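Local structure of glycoside hydrolase, GH17 family (Formosa sp. Hel1_33_131, 6FCG) at residues E305-G317 against A360-L372. The protein probably hydrolyses internal beta-1,3-glucosidic bonds of laminarin, acting as an endo-laminarinase of glycoside hydrolase family 17. Sequence-based numbering, arbitrary orientation.
Sequences ETGWASFSNGYYG and AHNSGGSENHFGL
N313 and N362 meet through their side-chain amides, which approach from opposite directions with planes 32° apart. N313 ND2 donates to N362 OD1 at 2.8 Å, in the carbonyl plane and on a lone pair. The return bond, N362 ND2 to N313 OD1, is weak at 3.3 Å. Together the two bonds favour one rotation of each amide.

Two backbone bonds also join the loops. S310 N donates to H369 O, and N313 N to G364 O, both at 3.0 Å. One water links S312 OG to S366 N. S312 OG also accepts from G314 N, forming an ST turn.

A309 CB sits over the centre of one F370 face, 3.8 Å from the ring centroid. F311 CB lies over one face of the H369 ring, offset toward its rim, in a CH-pi contact. F311 CG lies anti to its backbone N (chi1 -172°), and the ring turns its edge to that imidazole in a T-shaped pair, centroids 5.5 Å apart. H369 NE2 donates to S363 O at 2.8 Å, which helps hold the imidazole in place.

The contact ties the loop after strand 301-305, the seventh of the (beta/alpha)8 barrel, to the loop beyond helix 326-342. E305 ends that strand, and R87, Y89 and Y243 hold its carboxylate. W308 points away from the contact, packing against helices 244-250, 266-294 and 326-342.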
ATOM      1  N   GLU A 305      21.734 -24.715  17.689  1.00 19.67           N
ATOM      2  CA  GLU A 305      20.417 -24.445  17.166  1.00 20.13           C
ATOM      3  C   GLU A 305      20.491 -23.887  15.751  1.00 19.61           C
ATOM      4  O   GLU A 305      21.169 -22.913  15.494  1.00 19.74           O
ATOM      5  CB  GLU A 305      19.612 -23.518  18.105  1.00 20.79           C
ATOM      6  CG  GLU A 305      18.102 -23.805  18.131  1.00 22.23           C
ATOM      7  CD  GLU A 305      17.312 -22.816  18.987  1.00 24.23           C
ATOM      8  OE1 GLU A 305      16.540 -21.996  18.405  1.00 28.22           O
ATOM      9  OE2 GLU A 305      17.457 -22.823  20.241  1.00 26.02           O
ATOM     10  N   THR A 306      19.780 -24.535  14.843  1.00 19.26           N
ATOM     11  CA  THR A 306      19.417 -23.945  13.559  1.00 18.70           C
ATOM     12  C   THR A 306      18.209 -24.709  13.017  1.00 18.35           C
ATOM     13  O   THR A 306      17.990 -25.856  13.389  1.00 18.87           O
ATOM     14  CB  THR A 306      20.572 -23.959  12.550  1.00 18.37           C
ATOM     15  OG1 THR A 306      20.211 -23.165  11.415  1.00 18.05           O
ATOM     16  CG2 THR A 306      20.892 -25.383  12.078  1.00 18.94           C
ATOM     17  N   GLY A 307      17.447 -24.081  12.140  1.00 18.28           N
ATOM     18  CA  GLY A 307      16.226 -24.673  11.628  1.00 18.64           C
ATOM     19  C   GLY A 307      15.559 -23.845  10.548  1.00 19.56           C
ATOM     20  O   GLY A 307      15.896 -22.695  10.339  1.00 20.77           O
ATOM     21  N   TRP A 308      14.610 -24.458   9.854  1.00 20.23           N
ATOM     22  CA  TRP A 308      13.916 -23.834   8.734  1.00 19.70           C
ATOM     23  C   TRP A 308      12.450 -24.299   8.722  1.00 19.33           C
ATOM     24  O   TRP A 308      12.169 -25.443   8.423  1.00 19.79           O
ATOM     25  CB  TRP A 308      14.626 -24.243   7.444  1.00 19.19           C
ATOM     26  CG  TRP A 308      14.304 -23.442   6.271  1.00 18.63           C
ATOM     27  CD1 TRP A 308      13.135 -23.473   5.548  1.00 19.03           C
ATOM     28  CD2 TRP A 308      15.142 -22.493   5.634  1.00 18.14           C
ATOM     29  NE1 TRP A 308      13.204 -22.595   4.502  1.00 18.81           N
ATOM     30  CE2 TRP A 308      14.420 -21.965   4.539  1.00 18.55           C
ATOM     31  CE3 TRP A 308      16.425 -22.023   5.880  1.00 18.41           C
ATOM     32  CZ2 TRP A 308      14.945 -21.007   3.689  1.00 18.45           C
ATOM     33  CZ3 TRP A 308      16.950 -21.064   5.045  1.00 18.77           C
ATOM     34  CH2 TRP A 308      16.211 -20.566   3.956  1.00 19.42           C
ATOM     35  N   ALA A 309      11.528 -23.401   9.058  1.00 19.14           N
ATOM     36  CA  ALA A 309      10.143 -23.774   9.246  1.00 18.83           C
ATOM     37  C   ALA A 309       9.439 -24.139   7.958  1.00 19.63           C
ATOM     38  O   ALA A 309       9.794 -23.649   6.868  1.00 23.41           O
ATOM     39  CB  ALA A 309       9.417 -22.667   9.960  1.00 19.59           C
ATOM     40  N   SER A 310       8.452 -25.016   8.064  1.00 19.63           N
ATOM     41  CA  SER A 310       7.698 -25.500   6.910  1.00 19.46           C
ATOM     42  C   SER A 310       6.486 -24.637   6.583  1.00 20.31           C
ATOM     43  O   SER A 310       5.837 -24.867   5.559  1.00 20.63           O
ATOM     44  CB  SER A 310       7.230 -26.931   7.134  1.00 19.92           C
ATOM     45  OG  SER A 310       6.307 -27.021   8.208  1.00 20.11           O
ATOM     46  N   PHE A 311       6.174 -23.653   7.422  1.00 20.32           N
ATOM     47  CA  PHE A 311       5.060 -22.766   7.143  1.00 21.25           C
ATOM     48  C   PHE A 311       5.222 -21.430   7.853  1.00 23.24           C
ATOM     49  O   PHE A 311       5.746 -21.392   8.951  1.00 23.93           O
ATOM     50  CB  PHE A 311       3.729 -23.426   7.561  1.00 19.85           C
ATOM     51  CG  PHE A 311       2.529 -22.665   7.135  1.00 18.59           C
ATOM     52  CD1 PHE A 311       1.996 -22.843   5.872  1.00 18.70           C
ATOM     53  CD2 PHE A 311       1.953 -21.722   7.969  1.00 19.29           C
ATOM     54  CE1 PHE A 311       0.890 -22.105   5.445  1.00 18.85           C
ATOM     55  CE2 PHE A 311       0.839 -20.979   7.553  1.00 19.40           C
ATOM     56  CZ  PHE A 311       0.309 -21.176   6.286  1.00 18.23           C
ATOM     57  N   SER A 312       4.759 -20.342   7.219  1.00 24.31           N
ATOM     58  CA  SER A 312       4.702 -19.019   7.857  1.00 24.72           C
ATOM     59  C   SER A 312       3.616 -18.164   7.240  1.00 23.81           C
ATOM     60  O   SER A 312       3.557 -18.020   6.024  1.00 23.28           O
ATOM     61  CB  SER A 312       6.021 -18.247   7.695  1.00 24.96           C
ATOM     62  OG  SER A 312       5.923 -16.929   8.265  1.00 25.13           O
ATOM     63  N   ASN A 313       2.806 -17.549   8.092  1.00 22.27           N
ATOM     64  CA  ASN A 313       1.830 -16.558   7.637  1.00 22.81           C
ATOM     65  C   ASN A 313       2.280 -15.097   7.926  1.00 23.47           C
ATOM     66  O   ASN A 313       1.476 -14.193   7.845  1.00 24.29           O
ATOM     67  CB  ASN A 313       0.442 -16.846   8.234  1.00 20.61           C
ATOM     68  CG  ASN A 313       0.379 -16.620   9.742  1.00 19.84           C
ATOM     69  OD1 ASN A 313       1.335 -16.187  10.390  1.00 20.38           O
ATOM     70  ND2 ASN A 313      -0.764 -16.874  10.292  1.00 19.00           N
ATOM     71  N   GLY A 314       3.550 -14.897   8.282  1.00 24.02           N
ATOM     72  CA  GLY A 314       4.138 -13.564   8.447  1.00 22.16           C
ATOM     73  C   GLY A 314       5.242 -13.364   7.423  1.00 20.98           C
ATOM     74  O   GLY A 314       5.046 -13.600   6.207  1.00 20.13           O
ATOM     75  N   TYR A 315       6.407 -13.004   7.927  1.00 21.01           N
ATOM     76  CA  TYR A 315       7.517 -12.573   7.095  1.00 22.66           C
ATOM     77  C   TYR A 315       8.196 -13.617   6.224  1.00 22.03           C
ATOM     78  O   TYR A 315       8.818 -13.243   5.229  1.00 22.79           O
ATOM     79  CB  TYR A 315       8.639 -12.003   7.943  1.00 23.89           C
ATOM     80  CG  TYR A 315       8.307 -10.802   8.768  1.00 26.33           C
ATOM     81  CD1 TYR A 315       7.510  -9.762   8.273  1.00 27.62           C
ATOM     82  CD2 TYR A 315       8.839 -10.668  10.073  1.00 29.35           C
ATOM     83  CE1 TYR A 315       7.234  -8.640   9.070  1.00 27.87           C
ATOM     84  CE2 TYR A 315       8.571  -9.552  10.874  1.00 28.53           C
ATOM     85  CZ  TYR A 315       7.777  -8.547  10.369  1.00 28.36           C
ATOM     86  OH  TYR A 315       7.521  -7.474  11.144  1.00 26.96           O
ATOM     87  N   TYR A 316       8.104 -14.886   6.582  1.00 20.90           N
ATOM     88  CA  TYR A 316       8.926 -15.913   5.950  1.00 20.37           C
ATOM     89  C   TYR A 316       8.207 -16.814   4.918  1.00 20.84           C
ATOM     90  O   TYR A 316       8.862 -17.655   4.288  1.00 20.10           O
ATOM     91  CB  TYR A 316       9.543 -16.782   7.037  1.00 20.29           C
ATOM     92  CG  TYR A 316      10.098 -15.976   8.183  1.00 20.16           C
ATOM     93  CD1 TYR A 316      11.264 -15.213   8.022  1.00 19.79           C
ATOM     94  CD2 TYR A 316       9.452 -15.949   9.419  1.00 19.35           C
ATOM     95  CE1 TYR A 316      11.775 -14.466   9.064  1.00 20.20           C
ATOM     96  CE2 TYR A 316       9.957 -15.221  10.467  1.00 19.66           C
ATOM     97  CZ  TYR A 316      11.109 -14.470  10.287  1.00 21.30           C
ATOM     98  OH  TYR A 316      11.594 -13.740  11.355  1.00 23.31           O
ATOM     99  N   GLY A 317       6.885 -16.635   4.732  1.00 20.71           N
ATOM    100  CA  GLY A 317       6.110 -17.435   3.771  1.00 20.51           C
ATOM    101  C   GLY A 317       5.642 -16.674   2.530  1.00 21.06           C
ATOM    102  O   GLY A 317       6.346 -15.804   2.001  1.00 20.80           O
ATOM    103  N   ALA A 360       1.178 -19.223  20.380  1.00 25.04           N
ATOM    104  CA  ALA A 360      -0.080 -19.832  20.809  1.00 25.56           C
ATOM    105  C   ALA A 360      -1.309 -19.254  20.114  1.00 25.29           C
ATOM    106  O   ALA A 360      -2.167 -19.999  19.694  1.00 24.48           O
ATOM    107  CB  ALA A 360      -0.217 -19.717  22.322  1.00 25.04           C
ATOM    108  N   HIS A 361      -1.361 -17.928  19.986  1.00 25.48           N
ATOM    109  CA  HIS A 361      -2.522 -17.244  19.425  1.00 26.08           C
ATOM    110  C   HIS A 361      -2.498 -17.091  17.929  1.00 26.06           C
ATOM    111  O   HIS A 361      -3.361 -16.454  17.372  1.00 28.86           O
ATOM    112  CB  HIS A 361      -2.703 -15.890  20.090  1.00 27.18           C
ATOM    113  CG  HIS A 361      -3.124 -16.000  21.510  1.00 28.74           C
ATOM    114  ND1 HIS A 361      -2.229 -15.970  22.554  1.00 30.89           N
ATOM    115  CD2 HIS A 361      -4.346 -16.173  22.065  1.00 31.40           C
ATOM    116  CE1 HIS A 361      -2.876 -16.115  23.698  1.00 32.01           C
ATOM    117  NE2 HIS A 361      -4.164 -16.238  23.429  1.00 32.39           N
ATOM    118  N   ASN A 362      -1.513 -17.663  17.263  1.00 28.17           N
ATOM    119  CA  ASN A 362      -1.464 -17.648  15.804  1.00 26.64           C
ATOM    120  C   ASN A 362      -0.879 -18.943  15.259  1.00 24.53           C
ATOM    121  O   ASN A 362       0.333 -19.061  15.110  1.00 24.99           O
ATOM    122  CB  ASN A 362      -0.639 -16.448  15.355  1.00 27.97           C
ATOM    123  CG  ASN A 362      -0.508 -16.359  13.853  1.00 29.23           C
ATOM    124  OD1 ASN A 362      -1.157 -17.066  13.089  1.00 28.42           O
ATOM    125  ND2 ASN A 362       0.277 -15.426  13.422  1.00 34.16           N
ATOM    126  N   SER A 363      -1.730 -19.910  14.947  1.00 23.33           N
ATOM    127  CA  SER A 363      -1.226 -21.245  14.561  1.00 24.51           C
ATOM    128  C   SER A 363      -0.383 -21.280  13.293  1.00 20.62           C
ATOM    129  O   SER A 363       0.472 -22.137  13.178  1.00 18.35           O
ATOM    130  CB  SER A 363      -2.367 -22.276  14.487  1.00 27.14           C
ATOM    131  OG  SER A 363      -3.502 -21.667  13.924  1.00 31.26           O
ATOM    132  N   GLY A 364      -0.620 -20.339  12.373  1.00 19.10           N
ATOM    133  CA  GLY A 364       0.196 -20.166  11.171  1.00 18.75           C
ATOM    134  C   GLY A 364       1.569 -19.536  11.386  1.00 19.70           C
ATOM    135  O   GLY A 364       2.356 -19.438  10.433  1.00 22.01           O
ATOM    136  N   GLY A 365       1.862 -19.065  12.597  1.00 19.02           N
ATOM    137  CA  GLY A 365       3.173 -18.519  12.906  1.00 20.24           C
ATOM    138  C   GLY A 365       4.288 -19.530  12.766  1.00 20.40           C
ATOM    139  O   GLY A 365       4.120 -20.684  13.148  1.00 22.51           O
ATOM    140  N   SER A 366       5.410 -19.102  12.193  1.00 19.55           N
ATOM    141  CA  SER A 366       6.499 -20.000  11.861  1.00 19.77           C
ATOM    142  C   SER A 366       7.075 -20.719  13.074  1.00 19.77           C
ATOM    143  O   SER A 366       7.513 -21.859  12.958  1.00 20.65           O
ATOM    144  CB  SER A 366       7.604 -19.247  11.132  1.00 19.22           C
ATOM    145  OG  SER A 366       8.027 -18.165  11.925  1.00 18.14           O
ATOM    146  N   GLU A 367       7.019 -20.098  14.234  1.00 20.11           N
ATOM    147  CA  GLU A 367       7.449 -20.755  15.478  1.00 22.53           C
ATOM    148  C   GLU A 367       6.798 -22.122  15.755  1.00 22.85           C
ATOM    149  O   GLU A 367       7.421 -22.985  16.352  1.00 24.72           O
ATOM    150  CB  GLU A 367       7.230 -19.807  16.678  1.00 24.25           C
ATOM    151  CG  GLU A 367       8.218 -18.639  16.712  1.00 25.05           C
ATOM    152  CD  GLU A 367       9.661 -19.055  17.017  1.00 26.23           C
ATOM    153  OE1 GLU A 367      10.483 -18.614  16.247  1.00 29.33           O
ATOM    154  OE2 GLU A 367      10.016 -19.838  17.929  1.00 28.94           O
ATOM    155  N   ASN A 368       5.567 -22.314  15.284  1.00 21.39           N
ATOM    156  CA  ASN A 368       4.842 -23.566  15.439  1.00 20.02           C
ATOM    157  C   ASN A 368       5.160 -24.606  14.371  1.00 19.48           C
ATOM    158  O   ASN A 368       4.522 -25.637  14.335  1.00 19.16           O
ATOM    159  CB  ASN A 368       3.311 -23.313  15.429  1.00 19.51           C
ATOM    160  CG  ASN A 368       2.863 -22.284  16.471  1.00 19.38           C
ATOM    161  OD1 ASN A 368       3.334 -22.285  17.624  1.00 20.55           O
ATOM    162  ND2 ASN A 368       1.961 -21.388  16.074  1.00 19.12           N
ATOM    163  N   HIS A 369       6.109 -24.359  13.488  1.00 19.58           N
ATOM    164  CA  HIS A 369       6.266 -25.226  12.320  1.00 20.52           C
ATOM    165  C   HIS A 369       7.696 -25.631  12.049  1.00 19.82           C
ATOM    166  O   HIS A 369       8.065 -25.977  10.912  1.00 19.53           O
ATOM    167  CB  HIS A 369       5.616 -24.578  11.083  1.00 21.75           C
ATOM    168  CG  HIS A 369       4.131 -24.433  11.207  1.00 22.89           C
ATOM    169  ND1 HIS A 369       3.258 -25.486  11.031  1.00 23.85           N
ATOM    170  CD2 HIS A 369       3.366 -23.359  11.510  1.00 23.27           C
ATOM    171  CE1 HIS A 369       2.018 -25.067  11.211  1.00 23.44           C
ATOM    172  NE2 HIS A 369       2.055 -23.779  11.500  1.00 23.43           N
ATOM    173  N   PHE A 370       8.499 -25.665  13.098  1.00 19.81           N
ATOM    174  CA  PHE A 370       9.901 -26.043  12.928  1.00 20.65           C
ATOM    175  C   PHE A 370      10.188 -27.566  12.968  1.00 20.18           C
ATOM    176  O   PHE A 370      11.315 -27.977  12.737  1.00 19.93           O
ATOM    177  CB  PHE A 370      10.760 -25.314  13.947  1.00 21.75           C
ATOM    178  CG  PHE A 370      11.112 -23.929  13.541  1.00 21.55           C
ATOM    179  CD1 PHE A 370      12.229 -23.699  12.740  1.00 21.12           C
ATOM    180  CD2 PHE A 370      10.357 -22.857  13.976  1.00 22.14           C
ATOM    181  CE1 PHE A 370      12.570 -22.428  12.372  1.00 21.02           C
ATOM    182  CE2 PHE A 370      10.699 -21.567  13.608  1.00 22.36           C
ATOM    183  CZ  PHE A 370      11.804 -21.356  12.813  1.00 22.24           C
ATOM    184  N   GLY A 371       9.170 -28.380  13.238  1.00 19.90           N
ATOM    185  CA  GLY A 371       9.336 -29.806  13.335  1.00 19.11           C
ATOM    186  C   GLY A 371       9.756 -30.485  12.057  1.00 18.90           C
ATOM    187  O   GLY A 371       9.564 -29.951  10.966  1.00 17.02           O
ATOM    188  N   LEU A 372      10.376 -31.660  12.214  1.00 18.79           N
ATOM    189  CA  LEU A 372      10.492 -32.636  11.131  1.00 18.39           C
ATOM    190  C   LEU A 372       9.183 -33.410  11.028  1.00 19.57           C
ATOM    191  O   LEU A 372       8.841 -33.949   9.967  1.00 20.34           O
ATOM    192  CB  LEU A 372      11.650 -33.574  11.373  1.00 17.70           C
ATOM    193  CG  LEU A 372      13.001 -32.934  11.613  1.00 17.54           C
ATOM    194  CD1 LEU A 372      13.998 -34.006  12.001  1.00 17.67           C
ATOM    195  CD2 LEU A 372      13.498 -32.165  10.407  1.00 18.18           C
TER
HETATM  196  O   HOH W   1       5.873 -16.259  10.940  1.00  2.00           O